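Local coordinates for holo-[acyl-carrier-protein] synthase (Thermotoga maritima, PDB 5XUM) that belongs to the 4'-phosphopantetheinyl transferase superfamily and assembles from three copies of the chain, at residues A[3-8]-A[104-109]; A[21-26]-A[63-68]. All coordinates share one frame; numbering follows the deposited sequence.

Contact 1 of 2, residues A[3-8]-A[104-109]; sequences VGVGID and LVVLEK
Val5 and Val106 face each other as a non-hydrogen-bonded pair between two antiparallel strands. Their side chains lie alongside one another and point the same way. Val5 CG1 does the touching, 4.0 Å from Val106 CG2. It reaches that position because chi1 of -58° sets CG1 opposite the carbonyl carbon of Val5, next to its backbone N. Ile7 and Leu104 form the next pair on this face, looser, with CD1 of Ile7 4.3 Å from CD1 of Leu104.

The backbone ladder includes Leu107 N to Gly4 O at 2.9 Å. Further along, Gly6 and Val105 bond in both directions, Gly6 N to Val105 O at 2.8 Å and Val105 N to Gly6 O at 3.0 Å. Val3 and Gly4 both face Leu107, which makes a classic beta bulge at the start of strand 2-11. In the bulge Val3 N bonds to Leu107 O at 2.7 Å, from well above the carbonyl plane.

Strand 100-108 is the middle strand of a three-stranded antiparallel sheet, and strand 2-11 is an outer strand of it within this chain. The face with Val5, Ile7, Leu104 and Val106 turns to the other subunits, and Ile7 and Leu104 pack there on the same residues of the third subunit. The face with Val105 and Leu107 rests on helix 38-56, at Ala51 and Ala55.

At the bulge the Val3 side chain turns toward the partner strand. Its CB lies 4.1 Å from Leu107 CB. The Val3 and Lys109 side chains cross at a slant, with Val3 CG2 3.9 Å from Lys109 CB. The Lys109 chain then bends at chi2 (60°) and leads away, and NZ bonds to Thr141 O.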
loop_
_atom_site.group_PDB
_atom_site.type_symbol
_atom_site.label_atom_id
_atom_site.label_comp_id
_atom_site.label_asym_id
_atom_site.label_seq_id
_atom_site.Cartn_x
_atom_site.Cartn_y
_atom_site.Cartn_z
ATOM N N VAL A 3 0.956 -7.783 -4.225
ATOM C CA VAL A 3 0.850 -8.324 -5.578
ATOM C C VAL A 3 0.795 -7.186 -6.608
ATOM O O VAL A 3 1.389 -7.278 -7.679
ATOM C CB VAL A 3 -0.386 -9.255 -5.699
ATOM C CG1 VAL A 3 -0.660 -9.655 -7.142
ATOM C CG2 VAL A 3 -0.203 -10.493 -4.832
ATOM N N GLY A 4 0.089 -6.111 -6.266
ATOM C CA GLY A 4 -0.024 -4.946 -7.139
ATOM C C GLY A 4 -0.802 -3.823 -6.480
ATOM O O GLY A 4 -1.544 -4.052 -5.523
ATOM N N VAL A 5 -0.618 -2.605 -6.982
ATOM C CA VAL A 5 -1.369 -1.438 -6.500
ATOM C C VAL A 5 -2.003 -0.687 -7.669
ATOM O O VAL A 5 -1.494 -0.723 -8.792
ATOM C CB VAL A 5 -0.513 -0.471 -5.641
ATOM C CG1 VAL A 5 0.076 -1.188 -4.429
ATOM C CG2 VAL A 5 0.583 0.200 -6.472
ATOM N N GLY A 6 -3.120 -0.019 -7.399
ATOM C CA GLY A 6 -3.821 0.740 -8.420
ATOM C C GLY A 6 -4.422 1.997 -7.832
ATOM O O GLY A 6 -4.936 1.987 -6.709
ATOM N N ILE A 7 -4.334 3.083 -8.591
ATOM C CA ILE A 7 -4.936 4.358 -8.220
ATOM C C ILE A 7 -5.738 4.857 -9.431
ATOM O O ILE A 7 -5.344 4.629 -10.576
ATOM C CB ILE A 7 -3.858 5.389 -7.769
ATOM C CG1 ILE A 7 -4.482 6.569 -7.014
ATOM C CG2 ILE A 7 -3.048 5.915 -8.952
ATOM C CD1 ILE A 7 -4.648 6.361 -5.527
ATOM N N ASP A 8 -6.878 5.494 -9.182
ATOM C CA ASP A 8 -7.650 6.112 -10.262
ATOM C C ASP A 8 -8.306 7.408 -9.813
ATOM O O ASP A 8 -8.858 7.479 -8.718
ATOM C CB ASP A 8 -8.711 5.161 -10.828
ATOM C CG ASP A 8 -9.190 5.584 -12.213
ATOM O OD1 ASP A 8 -10.412 5.781 -12.400
ATOM O OD2 ASP A 8 -8.341 5.726 -13.121
ATOM N N LEU A 104 -8.430 3.639 -4.485
ATOM C CA LEU A 104 -7.183 2.949 -4.187
ATOM C C LEU A 104 -7.446 1.449 -4.037
ATOM O O LEU A 104 -8.364 1.046 -3.325
ATOM C CB LEU A 104 -6.582 3.506 -2.892
ATOM C CG LEU A 104 -5.412 2.758 -2.238
ATOM C CD1 LEU A 104 -4.138 2.948 -3.043
ATOM C CD2 LEU A 104 -5.211 3.237 -0.809
ATOM N N VAL A 105 -6.647 0.634 -4.721
ATOM C CA VAL A 105 -6.709 -0.822 -4.579
ATOM C C VAL A 105 -5.297 -1.355 -4.334
ATOM O O VAL A 105 -4.374 -1.071 -5.104
ATOM C CB VAL A 105 -7.349 -1.513 -5.811
ATOM C CG1 VAL A 105 -7.257 -3.038 -5.704
ATOM C CG2 VAL A 105 -8.805 -1.097 -5.975
ATOM N N VAL A 106 -5.132 -2.095 -3.239
ATOM C CA VAL A 106 -3.871 -2.772 -2.943
ATOM C C VAL A 106 -4.138 -4.271 -2.830
ATOM O O VAL A 106 -4.910 -4.714 -1.973
ATOM C CB VAL A 106 -3.197 -2.239 -1.655
ATOM C CG1 VAL A 106 -1.939 -3.045 -1.332
ATOM C CG2 VAL A 106 -2.848 -0.754 -1.791
ATOM N N LEU A 107 -3.513 -5.043 -3.714
ATOM C CA LEU A 107 -3.686 -6.493 -3.722
ATOM C C LEU A 107 -2.547 -7.168 -2.962
ATOM O O LEU A 107 -1.373 -6.847 -3.162
ATOM C CB LEU A 107 -3.801 -7.027 -5.156
ATOM C CG LEU A 107 -4.916 -6.432 -6.034
ATOM C CD1 LEU A 107 -4.870 -7.021 -7.433
ATOM C CD2 LEU A 107 -6.298 -6.628 -5.423
ATOM N N GLU A 108 -2.910 -8.094 -2.083
ATOM C CA GLU A 108 -1.959 -8.737 -1.180
ATOM C C GLU A 108 -2.140 -10.253 -1.196
ATOM O O GLU A 108 -3.265 -10.754 -1.261
ATOM C CB GLU A 108 -2.150 -8.196 0.247
ATOM C CG GLU A 108 -1.222 -8.789 1.305
ATOM C CD GLU A 108 -1.566 -8.353 2.721
ATOM O OE1 GLU A 108 -2.768 -8.249 3.060
ATOM O OE2 GLU A 108 -0.625 -8.127 3.512
ATOM N N LYS A 109 -1.022 -10.972 -1.154
ATOM C CA LYS A 109 -1.045 -12.411 -0.920
ATOM C C LYS A 109 -0.496 -12.687 0.476
ATOM O O LYS A 109 0.694 -12.489 0.741
ATOM C CB LYS A 109 -0.258 -13.168 -2.002
ATOM C CG LYS A 109 0.024 -14.645 -1.704
ATOM C CD LYS A 109 -1.247 -15.460 -1.514
ATOM C CE LYS A 109 -0.929 -16.896 -1.124
ATOM N NZ LYS A 109 -2.108 -17.560 -0.508
#

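Contact 2 of 2, residues A[21-26]-A[63-68]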
loop_
_atom_site.group_PDB
_atom_site.type_symbol
_atom_site.label_atom_id
_atom_site.label_comp_id
_atom_site.label_asym_id
_atom_site.label_seq_id
_atom_site.Cartn_x
_atom_site.Cartn_y
_atom_site.Cartn_z
ATOM N N GLU A 21 -25.445 0.789 -16.689
ATOM C CA GLU A 21 -25.847 -0.430 -17.389
ATOM C C GLU A 21 -24.655 -1.218 -17.946
ATOM O O GLU A 21 -24.734 -2.436 -18.112
ATOM C CB GLU A 21 -26.841 -0.095 -18.507
ATOM C CG GLU A 21 -28.117 0.585 -18.016
ATOM C CD GLU A 21 -28.966 1.154 -19.142
ATOM O OE1 GLU A 21 -29.284 0.410 -20.095
ATOM O OE2 GLU A 21 -29.328 2.347 -19.066
ATOM N N ARG A 22 -23.555 -0.519 -18.217
ATOM C CA ARG A 22 -22.365 -1.128 -18.814
ATOM C C ARG A 22 -21.343 -1.640 -17.793
ATOM O O ARG A 22 -20.691 -2.662 -18.025
ATOM C CB ARG A 22 -21.687 -0.148 -19.778
ATOM C CG ARG A 22 -22.478 0.152 -21.046
ATOM C CD ARG A 22 -22.443 -1.004 -22.035
ATOM N NE ARG A 22 -21.088 -1.280 -22.508
ATOM C CZ ARG A 22 -20.753 -2.306 -23.287
ATOM N NH1 ARG A 22 -21.672 -3.173 -23.694
ATOM N NH2 ARG A 22 -19.490 -2.465 -23.660
ATOM N N ILE A 23 -21.206 -0.936 -16.672
ATOM C CA ILE A 23 -20.127 -1.227 -15.719
ATOM C C ILE A 23 -20.544 -1.996 -14.460
ATOM O O ILE A 23 -19.715 -2.668 -13.845
ATOM C CB ILE A 23 -19.338 0.046 -15.316
ATOM C CG1 ILE A 23 -20.199 0.995 -14.469
ATOM C CG2 ILE A 23 -18.779 0.740 -16.554
ATOM C CD1 ILE A 23 -19.401 1.907 -13.558
ATOM N N LEU A 24 -21.818 -1.904 -14.084
ATOM C CA LEU A 24 -22.279 -2.481 -12.818
ATOM C C LEU A 24 -22.708 -3.938 -12.927
ATOM O O LEU A 24 -23.356 -4.334 -13.894
ATOM C CB LEU A 24 -23.422 -1.657 -12.218
ATOM C CG LEU A 24 -23.210 -0.191 -11.830
ATOM C CD1 LEU A 24 -24.472 0.320 -11.156
ATOM C CD2 LEU A 24 -21.998 0.005 -10.926
ATOM N N GLY A 25 -22.339 -4.725 -11.918
ATOM C CA GLY A 25 -22.842 -6.087 -11.769
ATOM C C GLY A 25 -24.225 -6.074 -11.139
ATOM O O GLY A 25 -24.716 -5.014 -10.735
ATOM N N GLU A 26 -24.845 -7.249 -11.041
ATOM C CA GLU A 26 -26.224 -7.368 -10.548
ATOM C C GLU A 26 -26.408 -6.898 -9.104
ATOM O O GLU A 26 -27.374 -6.195 -8.799
ATOM C CB GLU A 26 -26.750 -8.800 -10.716
ATOM C CG GLU A 26 -26.998 -9.211 -12.161
ATOM C CD GLU A 26 -27.994 -8.311 -12.872
ATOM O OE1 GLU A 26 -27.605 -7.661 -13.867
ATOM O OE2 GLU A 26 -29.163 -8.244 -12.432
ATOM N N HIS A 63 -11.362 -9.711 -19.581
ATOM C CA HIS A 63 -12.320 -9.421 -18.518
ATOM C C HIS A 63 -13.171 -8.218 -18.805
ATOM O O HIS A 63 -12.816 -7.367 -19.625
ATOM C CB HIS A 63 -11.594 -9.228 -17.187
ATOM C CG HIS A 63 -10.456 -10.197 -16.959
ATOM N ND1 HIS A 63 -10.657 -11.506 -16.720
ATOM C CD2 HIS A 63 -9.077 -9.999 -16.930
ATOM C CE1 HIS A 63 -9.469 -12.119 -16.552
ATOM N NE2 HIS A 63 -8.503 -11.194 -16.680
ATOM N N SER A 64 -14.306 -8.145 -18.115
ATOM C CA SER A 64 -15.230 -7.022 -18.211
ATOM C C SER A 64 -15.361 -6.333 -16.854
ATOM O O SER A 64 -15.067 -6.931 -15.816
ATOM C CB SER A 64 -16.601 -7.514 -18.684
ATOM O OG SER A 64 -17.560 -6.473 -18.660
ATOM N N PHE A 65 -15.810 -5.079 -16.868
ATOM C CA PHE A 65 -16.052 -4.321 -15.637
ATOM C C PHE A 65 -17.128 -4.947 -14.746
ATOM O O PHE A 65 -17.140 -4.723 -13.532
ATOM C CB PHE A 65 -16.385 -2.858 -15.962
ATOM C CG PHE A 65 -15.188 -1.939 -15.946
ATOM C CD1 PHE A 65 -15.325 -0.613 -15.555
ATOM C CD2 PHE A 65 -13.923 -2.400 -16.309
ATOM C CE1 PHE A 65 -14.231 0.241 -15.536
ATOM C CE2 PHE A 65 -12.822 -1.552 -16.286
ATOM C CZ PHE A 65 -12.977 -0.229 -15.900
ATOM N N THR A 66 -18.012 -5.741 -15.350
ATOM C CA THR A 66 -19.046 -6.476 -14.614
ATOM C C THR A 66 -18.502 -7.722 -13.898
ATOM O O THR A 66 -19.157 -8.260 -13.001
ATOM C CB THR A 66 -20.224 -6.881 -15.529
ATOM O OG1 THR A 66 -19.728 -7.594 -16.670
ATOM C CG2 THR A 66 -20.993 -5.650 -15.995
ATOM N N ASP A 67 -17.311 -8.169 -14.296
ATOM C CA ASP A 67 -16.636 -9.309 -13.658
ATOM C C ASP A 67 -16.109 -8.973 -12.262
ATOM O O ASP A 67 -15.742 -9.868 -11.492
ATOM C CB ASP A 67 -15.479 -9.805 -14.531
ATOM C CG ASP A 67 -15.949 -10.429 -15.834
ATOM O OD1 ASP A 67 -17.054 -11.012 -15.858
ATOM O OD2 ASP A 67 -15.203 -10.345 -16.833
ATOM N N VAL A 68 -16.063 -7.681 -11.950
ATOM C CA VAL A 68 -15.565 -7.200 -10.667
ATOM C C VAL A 68 -16.624 -6.315 -10.016
ATOM O O VAL A 68 -17.045 -5.313 -10.594
ATOM C CB VAL A 68 -14.262 -6.390 -10.835
ATOM C CG1 VAL A 68 -13.664 -6.045 -9.483
ATOM C CG2 VAL A 68 -13.252 -7.164 -11.665
#
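The turn that leads from short helix 20-23 into helix 26-34 packs here against the loop before strand 68-73. Ile23 and Phe65 carry the apolar part, side by side and pointing the same way. CG2 of Ile23 comes obliquely to the Phe65 ring, 3.8 Å from Phe65 CD1. Phe65 also meets the rings of Phe46 and Phe53 on helix 38-56, the latter nearly parallel.

Thr66 supplies the other half with its methyl group. Its chi1 of 54° puts OG1 between the backbone N and the carbonyl carbon and sets CG2 anti to the carbonyl carbon. CG2 touches two carbonyl oxygens, Leu24 O at 3.4 Å and Arg22 O at 3.6 Å. OG1 of Thr66 goes instead to Ser64 OG at 3.1 Å, where either hydroxyl could donate.

No hydrogen bond joins the two segments directly. Ile23 O and Phe65 O are both acceptors and sit only 3.3 Å apart. Lys49 NZ of helix 38-56 bonds to both, and its charge probably eases their closeness. The loop is also braced from within: Asp67 N bonds to Ser64 O at 3.0 Å, and Ser64 N meets Asp67 OD2 at 2.7 Å from above the carboxylate plane. The contact thus packs a helix-to-helix turn against the loop at 63-68, and the N-cap of that turn, Gly25, receives half of a capping box through its N from Glu28 OE1.

How the contacts relate
From the N terminus, strand 2-11 gives the first half of contact 1. The chain then enters helix 20-23 and the turn after it, the first half of contact 2. Helices 26-34 and 38-56 follow, and the loop at 63-68 returns to close contact 2. Strands 68-73, 76-81 and 90-97 come next before strand 100-108 closes contact 1. Contact 2 is therefore nested within the larger loop of contact 1. Their centres are 19 Å apart and they do not touch. Helix 38-56 links them: it packs on the Val105 and Leu107 face of the sheet of contact 1 and also meets Phe65 and Leu24 in contact 2.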